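Local coordinates for protein monopolin complex subunit CSM1 (Candida glabrata, PDB 6MJC) that serves as a monopolin subunit that binds a peptide of the kinetochore protein Dsn1 and so probably recruits the complex to kinetochores in chromosome segregation, at residues 20-25 / 34-39; 43-48 / 72-77; 63-68 / 94-99. All coordinates share one frame; numbering follows the deposited sequence.

Contact 1: 20-25 / 34-39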
# COMPACT_ATOMS: atom_id res chain seq x y z
N ARG A 20 -9.26 -4.50 -4.11
CA ARG A 20 -10.44 -4.50 -3.25
C ARG A 20 -10.09 -3.73 -1.99
O ARG A 20 -9.24 -4.17 -1.20
CB ARG A 20 -10.87 -5.93 -2.92
CG ARG A 20 -11.10 -6.80 -4.15
CD ARG A 20 -11.34 -8.26 -3.77
NE ARG A 20 -10.11 -8.96 -3.39
CZ ARG A 20 -9.18 -9.37 -4.25
NH1 ARG A 20 -9.31 -9.15 -5.55
NH2 ARG A 20 -8.11 -10.00 -3.81
N VAL A 21 -10.75 -2.60 -1.77
CA VAL A 21 -10.43 -1.76 -0.61
C VAL A 21 -11.42 -2.04 0.50
O VAL A 21 -12.62 -2.01 0.29
CB VAL A 21 -10.43 -0.27 -0.96
CG1 VAL A 21 -10.20 0.58 0.29
CG2 VAL A 21 -9.33 -0.02 -1.97
N HIS A 22 -10.92 -2.27 1.72
CA HIS A 22 -11.75 -2.83 2.78
C HIS A 22 -12.12 -1.79 3.83
O HIS A 22 -13.30 -1.50 4.06
CB HIS A 22 -11.01 -4.02 3.42
CG HIS A 22 -10.69 -5.13 2.46
ND1 HIS A 22 -11.66 -5.81 1.75
CD2 HIS A 22 -9.51 -5.66 2.09
CE1 HIS A 22 -11.08 -6.72 0.98
NE2 HIS A 22 -9.77 -6.65 1.17
N ARG A 23 -11.12 -1.25 4.50
CA ARG A 23 -11.27 -0.28 5.56
C ARG A 23 -10.54 0.96 5.09
O ARG A 23 -9.47 0.86 4.46
CB ARG A 23 -10.65 -0.82 6.85
CG ARG A 23 -10.32 0.21 7.91
CD ARG A 23 -11.56 0.86 8.53
NE ARG A 23 -11.22 1.84 9.57
CZ ARG A 23 -12.09 2.69 10.12
NH1 ARG A 23 -13.36 2.68 9.74
NH2 ARG A 23 -11.68 3.55 11.06
N THR A 24 -11.12 2.13 5.36
CA THR A 24 -10.53 3.41 5.05
C THR A 24 -10.62 4.33 6.27
O THR A 24 -11.66 4.37 6.93
CB THR A 24 -11.26 4.08 3.86
OG1 THR A 24 -11.31 3.15 2.77
CG2 THR A 24 -10.53 5.34 3.44
N TYR A 25 -9.56 5.09 6.55
CA TYR A 25 -9.64 6.13 7.56
C TYR A 25 -8.79 7.33 7.16
O TYR A 25 -7.81 7.20 6.42
CB TYR A 25 -9.16 5.60 8.96
CG TYR A 25 -7.69 5.23 9.12
CD1 TYR A 25 -7.23 3.94 8.84
CD2 TYR A 25 -6.76 6.17 9.53
CE1 TYR A 25 -5.89 3.59 8.98
CE2 TYR A 25 -5.41 5.84 9.68
CZ TYR A 25 -4.99 4.56 9.38
OH TYR A 25 -3.66 4.19 9.54
N ASP A 34 -6.90 -0.08 3.66
CA ASP A 34 -6.46 -1.46 3.58
C ASP A 34 -6.89 -1.99 2.23
O ASP A 34 -8.00 -1.69 1.77
CB ASP A 34 -7.09 -2.33 4.66
CG ASP A 34 -6.32 -2.31 5.95
OD1 ASP A 34 -5.38 -1.51 6.09
OD2 ASP A 34 -6.67 -3.11 6.82
N THR A 35 -6.04 -2.79 1.59
CA THR A 35 -6.27 -3.24 0.23
C THR A 35 -5.92 -4.71 0.15
O THR A 35 -4.99 -5.19 0.82
CB THR A 35 -5.37 -2.50 -0.77
OG1 THR A 35 -5.42 -1.10 -0.53
CG2 THR A 35 -5.82 -2.77 -2.19
N SER A 36 -6.69 -5.42 -0.66
CA SER A 36 -6.40 -6.77 -1.12
C SER A 36 -6.24 -6.69 -2.63
O SER A 36 -7.08 -6.11 -3.32
CB SER A 36 -7.54 -7.72 -0.71
OG SER A 36 -7.32 -9.00 -1.23
N GLN A 37 -5.14 -7.23 -3.13
CA GLN A 37 -4.90 -7.22 -4.57
C GLN A 37 -4.56 -8.63 -5.03
O GLN A 37 -3.92 -9.39 -4.30
CB GLN A 37 -3.76 -6.28 -4.92
CG GLN A 37 -3.65 -6.06 -6.36
CD GLN A 37 -2.64 -5.06 -6.77
OE1 GLN A 37 -2.22 -4.21 -6.01
NE2 GLN A 37 -2.23 -5.14 -8.02
N GLY A 38 -5.02 -8.98 -6.22
CA GLY A 38 -4.64 -10.23 -6.85
C GLY A 38 -5.83 -11.16 -7.04
O GLY A 38 -6.90 -10.98 -6.46
N SER A 39 -5.61 -12.16 -7.88
CA SER A 39 -6.64 -13.05 -8.35
C SER A 39 -6.46 -14.43 -7.71
O SER A 39 -5.93 -14.53 -6.58
CB SER A 39 -6.58 -13.05 -9.88
OG SER A 39 -5.32 -13.51 -10.30
O HOH W 1 -10.73 -9.54 -0.63
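R20 faces S36 and V21 faces T35 across an antiparallel beta hairpin made by the strands 19-26 and 30-37, the first two in the sheet of this Csm1 domain. The firm part lies at the R20 end. R20 N meets S36 O at 2.8 Å, and the return bond from S36 N to R20 O measures 2.9 Å. The R20 side chain bends at its third torsion (chi3 -76°), folding the guanidinium back over the strand opposite, where S36 O sits beneath one face. NH1 and NH2 both donate to G38 O, which lies close to the guanidinium plane. R20 NH2 gives a further bond to S36 OG at 2.9 Å, but from a direction tilted 32° out of that plane.

Farther along, the register shifts at a classic beta bulge, H22 and R23 together opposing D34. H22 N binds D34 O at 3.0 Å and D34 N binds R23 O, while R23 N is buried without a partner. The looser side is that of the exposed H22 ring, which sets its edge against S36 CB, with R20 O over a face. The R23 side chain leads away from the hairpin, and its salt bridge is made with an acidic residue of the bound Dsn1 peptide. Solvent also enters at the firm end, where a water accepts from R20 NE at 2.9 Å.

Contact 2: 43-48 / 72-77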
# COMPACT_ATOMS: atom_id res chain seq x y z
N ILE A 43 -2.80 -13.69 -3.67
CA ILE A 43 -3.40 -12.50 -3.07
C ILE A 43 -2.41 -11.90 -2.08
O ILE A 43 -1.86 -12.61 -1.23
CB ILE A 43 -4.73 -12.82 -2.36
CG1 ILE A 43 -5.80 -13.18 -3.39
CG2 ILE A 43 -5.16 -11.63 -1.53
CD1 ILE A 43 -7.13 -13.59 -2.78
N MET A 44 -2.27 -10.59 -2.14
CA MET A 44 -1.48 -9.81 -1.21
C MET A 44 -2.37 -8.76 -0.56
O MET A 44 -3.12 -8.05 -1.25
CB MET A 44 -0.32 -9.17 -1.93
CG MET A 44 0.58 -8.36 -1.05
SD MET A 44 1.58 -9.47 -0.02
CE MET A 44 2.27 -8.19 0.98
N ASP A 45 -2.32 -8.71 0.77
CA ASP A 45 -2.97 -7.65 1.52
C ASP A 45 -1.93 -6.61 1.91
O ASP A 45 -0.80 -6.93 2.31
CB ASP A 45 -3.69 -8.18 2.76
CG ASP A 45 -5.00 -8.88 2.44
OD1 ASP A 45 -6.04 -8.20 2.27
OD2 ASP A 45 -5.00 -10.11 2.39
N TYR A 46 -2.31 -5.35 1.78
CA TYR A 46 -1.44 -4.26 2.17
C TYR A 46 -2.27 -3.04 2.50
O TYR A 46 -3.44 -2.92 2.12
CB TYR A 46 -0.41 -3.93 1.07
CG TYR A 46 -0.97 -3.55 -0.30
CD1 TYR A 46 -1.21 -2.22 -0.61
CD2 TYR A 46 -1.20 -4.50 -1.27
CE1 TYR A 46 -1.72 -1.85 -1.88
CE2 TYR A 46 -1.72 -4.14 -2.54
CZ TYR A 46 -1.96 -2.82 -2.83
OH TYR A 46 -2.44 -2.43 -4.07
N LYS A 47 -1.64 -2.10 3.18
CA LYS A 47 -2.23 -0.81 3.51
C LYS A 47 -1.44 0.26 2.76
O LYS A 47 -0.22 0.17 2.69
CB LYS A 47 -2.12 -0.62 5.03
CG LYS A 47 -2.78 0.59 5.61
CD LYS A 47 -2.48 0.52 7.14
CE LYS A 47 -2.96 1.76 7.81
NZ LYS A 47 -2.58 1.71 9.22
N LEU A 48 -2.15 1.21 2.13
CA LEU A 48 -1.53 2.39 1.53
C LEU A 48 -1.87 3.60 2.37
O LEU A 48 -3.02 3.79 2.80
CB LEU A 48 -2.03 2.62 0.10
CG LEU A 48 -1.52 1.65 -0.97
CD1 LEU A 48 -1.98 2.16 -2.28
CD2 LEU A 48 -0.00 1.49 -0.93
N LYS A 72 0.56 -10.79 8.45
CA LYS A 72 -0.11 -11.57 9.49
C LYS A 72 -1.35 -12.26 8.97
O LYS A 72 -1.73 -13.33 9.49
CB LYS A 72 -0.47 -10.61 10.62
CG LYS A 72 0.60 -10.46 11.67
CD LYS A 72 0.18 -9.38 12.65
CE LYS A 72 0.78 -9.61 14.03
NZ LYS A 72 2.22 -9.96 13.96
N GLN A 73 -1.97 -11.68 7.94
CA GLN A 73 -3.21 -12.18 7.37
C GLN A 73 -3.01 -13.39 6.49
O GLN A 73 -4.01 -13.98 6.06
CB GLN A 73 -3.90 -11.11 6.50
CG GLN A 73 -4.43 -9.90 7.20
CD GLN A 73 -5.20 -9.01 6.24
OE1 GLN A 73 -5.81 -9.49 5.28
NE2 GLN A 73 -5.16 -7.72 6.49
N ARG A 74 -1.78 -13.75 6.17
CA ARG A 74 -1.47 -14.89 5.33
C ARG A 74 -1.23 -16.13 6.17
O ARG A 74 -0.79 -16.05 7.32
CB ARG A 74 -0.21 -14.60 4.49
CG ARG A 74 -0.30 -13.40 3.55
CD ARG A 74 -0.88 -13.72 2.15
NE ARG A 74 -2.28 -14.11 2.22
CZ ARG A 74 -3.30 -13.25 2.29
NH1 ARG A 74 -3.08 -11.94 2.32
NH2 ARG A 74 -4.54 -13.71 2.32
N THR A 75 -1.53 -17.29 5.59
CA THR A 75 -1.01 -18.55 6.11
C THR A 75 0.48 -18.66 5.78
O THR A 75 1.00 -17.99 4.88
CB THR A 75 -1.73 -19.77 5.54
OG1 THR A 75 -1.44 -19.85 4.13
CG2 THR A 75 -3.23 -19.77 5.79
N ALA A 76 1.17 -19.54 6.49
CA ALA A 76 2.57 -19.81 6.18
C ALA A 76 2.77 -20.26 4.74
O ALA A 76 3.71 -19.82 4.07
CB ALA A 76 3.11 -20.87 7.14
N GLU A 77 1.90 -21.14 4.24
CA GLU A 77 2.07 -21.60 2.86
C GLU A 77 1.84 -20.47 1.87
O GLU A 77 2.53 -20.38 0.84
CB GLU A 77 1.11 -22.74 2.54
CG GLU A 77 1.12 -23.09 1.04
CD GLU A 77 0.51 -24.42 0.73
OE1 GLU A 77 -0.57 -24.72 1.29
OE2 GLU A 77 1.11 -25.18 -0.06
O HOH W 2 -0.39 -10.20 2.49
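A salt bridge between buried D45 and the more accessible R74 joins strand 44-52, in the middle of the antiparallel sheet, to the loop that leads into helix 76-85. The contact is small and almost wholly polar, a worked example of an ion pair that joins a strand to a connecting loop. D45 points toward the loop from the end of its strand where I43 and M44 enter, and R74 reaches it with a chain bent twice, at chi2 (-88°) and chi3 (67°), so that the guanidinium turns back to the strand.

The bond itself is single and nearly straight. R74 NH1 donates to D45 OD2 at 2.7 Å, with an angle of 173° at the hydrogen, and D45 OD2 accepts through its anti lone pair, the one away from the other carboxylate oxygen. Carboxylate and guanidinium are almost coplanar, so the two charged groups meet edge to edge although the side chains cross at about a right angle. Over one face of the guanidinium lies the carbonyl oxygen of I43, 3.5 Å above the plane and displaced toward the rim; such a partial negative charge probably favours the cation. The R74 CD methylene also comes within 3.7 Å of I43 O.

R74 has a second anionic partner, since NE forms a salt bridge with E78 in the first turn of the helix. Two carboxylates thus hold the guanidinium's rotation and tie sheet to helix. The helix start is secured separately by T75, the N-cap residue, whose OG1 accepts from E78 N. Beside the ion pair the Q73 side chain crosses the D45 carboxylate. Water 2 completes the link, accepting from D45 N at 3.0 Å and from R74 NH1 at 3.2 Å.

Contact 3: 63-68 / 94-99; sequences TEVIYV and LSFPLR
F96 carries CG between its backbone N and carbonyl carbon (chi1 52°), which lays the ring back over V65 on the neighbouring antiparallel strand; S95 holds OG anti to its backbone N (chi1 168°), extending it across the other face of the sheet to E64. Here strands 63-69 and 94-96 pair at the edge of the Csm1 sheet, and each face has its own chemistry.

On the face of V65, Y67, L94 and F96 the contact is apolar. V65 CB sits over the F96 ring in a CH-pi contact, 4.0 Å from the centroid, while V65 CG1 reaches F96 CZ at 3.6 Å. The other methyl, V65 CG2, meets L98 CD1 at 3.5 Å, and these two side chains cross at about a right angle. Y67 and L94 run side by side in the same direction, Y67 CD2 against L94 CD1 at 3.9 Å. Helix 101-113 backs this face, bringing F104 against the rings of Y67 and F96. F96 also meets an aromatic side chain of the bound Dsn1 peptide edge-to-face.

Between the faces the backbone bonds alternate in regular order. V65 N donates to F96 O at 2.8 Å and F96 N to V65 O, with Y67 and L94 exchanging a matching pair.

The face of S95 is polar as well as apolar. I66 CD1 packs on S95 CB, and S95 OG donates to E64 OE1; the modelled 2.5 Å is so short that its exact length is doubtful. S95 OG also bonds a basic side chain of the peptide, which continues the sheet as a parallel strand beside L94 and S95. The apolar face and the sheet bonds thus hold strand 94-96, while its outer edge, S95 and F96 take the peptide.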
# COMPACT_ATOMS: atom_id res chain seq x y z
N THR A 63 3.95 15.45 -0.05
CA THR A 63 3.09 14.31 -0.32
C THR A 63 3.89 13.05 -0.67
O THR A 63 4.78 13.09 -1.52
CB THR A 63 2.12 14.57 -1.48
OG1 THR A 63 1.29 13.41 -1.65
CG2 THR A 63 2.89 14.79 -2.77
N GLU A 64 3.52 11.93 -0.05
CA GLU A 64 4.18 10.66 -0.31
C GLU A 64 3.19 9.51 -0.13
O GLU A 64 2.15 9.66 0.53
CB GLU A 64 5.39 10.47 0.64
CG GLU A 64 5.02 10.14 2.08
CD GLU A 64 6.25 9.95 3.00
OE1 GLU A 64 7.38 9.72 2.49
OE2 GLU A 64 6.08 10.05 4.23
N VAL A 65 3.53 8.36 -0.69
CA VAL A 65 2.77 7.14 -0.45
C VAL A 65 3.54 6.23 0.51
O VAL A 65 4.74 5.99 0.35
CB VAL A 65 2.48 6.39 -1.75
CG1 VAL A 65 1.61 5.18 -1.44
CG2 VAL A 65 1.75 7.24 -2.79
N ILE A 66 2.83 5.71 1.49
CA ILE A 66 3.37 4.71 2.42
C ILE A 66 2.72 3.37 2.07
O ILE A 66 1.49 3.25 2.07
CB ILE A 66 3.10 5.07 3.90
CG1 ILE A 66 3.60 6.48 4.28
CG2 ILE A 66 3.72 3.95 4.83
CD1 ILE A 66 5.10 6.80 4.16
N TYR A 67 3.54 2.32 1.93
CA TYR A 67 3.08 0.97 1.63
C TYR A 67 3.42 0.08 2.81
O TYR A 67 4.57 0.04 3.23
CB TYR A 67 3.74 0.39 0.36
CG TYR A 67 3.72 -1.14 0.23
CD1 TYR A 67 2.65 -1.81 -0.35
CD2 TYR A 67 4.81 -1.90 0.59
CE1 TYR A 67 2.66 -3.18 -0.50
CE2 TYR A 67 4.81 -3.30 0.43
CZ TYR A 67 3.72 -3.93 -0.07
OH TYR A 67 3.69 -5.28 -0.27
N VAL A 68 2.43 -0.62 3.34
CA VAL A 68 2.63 -1.48 4.52
C VAL A 68 2.17 -2.89 4.17
O VAL A 68 0.97 -3.14 3.99
CB VAL A 68 1.83 -0.97 5.72
CG1 VAL A 68 2.16 -1.84 6.99
CG2 VAL A 68 2.10 0.45 6.02
N LEU A 94 7.45 0.64 2.88
CA LEU A 94 8.09 1.49 1.90
C LEU A 94 7.44 2.88 1.88
O LEU A 94 6.25 3.03 2.13
CB LEU A 94 7.96 0.88 0.48
CG LEU A 94 8.48 -0.55 0.31
CD1 LEU A 94 8.20 -1.06 -1.13
CD2 LEU A 94 9.97 -0.59 0.56
N SER A 95 8.20 3.88 1.45
CA SER A 95 7.71 5.19 1.06
C SER A 95 8.11 5.41 -0.41
O SER A 95 9.19 4.96 -0.85
CB SER A 95 8.32 6.28 1.96
OG SER A 95 8.07 7.56 1.44
N PHE A 96 7.24 6.07 -1.17
CA PHE A 96 7.59 6.42 -2.54
C PHE A 96 6.74 7.60 -2.99
O PHE A 96 5.67 7.87 -2.42
CB PHE A 96 7.48 5.19 -3.50
CG PHE A 96 6.15 4.45 -3.47
CD1 PHE A 96 5.08 4.88 -4.23
CD2 PHE A 96 6.02 3.32 -2.73
CE1 PHE A 96 3.85 4.19 -4.21
CE2 PHE A 96 4.83 2.61 -2.71
CZ PHE A 96 3.75 3.05 -3.46
N PRO A 97 7.22 8.37 -3.96
CA PRO A 97 6.45 9.51 -4.45
C PRO A 97 5.22 9.06 -5.24
O PRO A 97 5.13 7.93 -5.74
CB PRO A 97 7.45 10.27 -5.33
CG PRO A 97 8.38 9.21 -5.80
CD PRO A 97 8.53 8.26 -4.64
N LEU A 98 4.23 9.94 -5.26
CA LEU A 98 2.98 9.64 -5.94
C LEU A 98 3.23 9.29 -7.39
O LEU A 98 2.52 8.46 -7.98
CB LEU A 98 2.08 10.86 -5.81
CG LEU A 98 0.59 10.66 -5.77
CD1 LEU A 98 0.18 9.74 -4.73
CD2 LEU A 98 -0.01 12.05 -5.52
N ARG A 99 4.23 9.92 -8.01
CA ARG A 99 4.49 9.63 -9.41
C ARG A 99 4.91 8.19 -9.68
O ARG A 99 4.97 7.79 -10.85
CB ARG A 99 5.58 10.55 -9.97
CG ARG A 99 6.81 10.64 -9.10
CD ARG A 99 7.92 11.45 -9.75
NE ARG A 99 8.92 11.78 -8.74
CZ ARG A 99 10.00 11.05 -8.49
NH1 ARG A 99 10.23 9.95 -9.19
NH2 ARG A 99 10.84 11.42 -7.54

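From the N terminus the chain passes helix 5-13 and enters contact 1, which closes the short hairpin between strands 19-26 and 30-37 before either later contact opens. A turn then leads to 43-48, the first half of contact 2, whose strand pairs with 30-37; Q37 OE1 and Y46 OH probably bond where the two contacts touch. Before contact 2 closes at 72-77, the chain lays down 63-68, which opens contact 3, so these two cross. Contact 3 closes last, after helix 76-85, adding strand 94-96 beyond 63-69. Together they join each outer strand of the five-stranded sheet to its neighbour and bring the loop before helix 76-85 onto the middle strand.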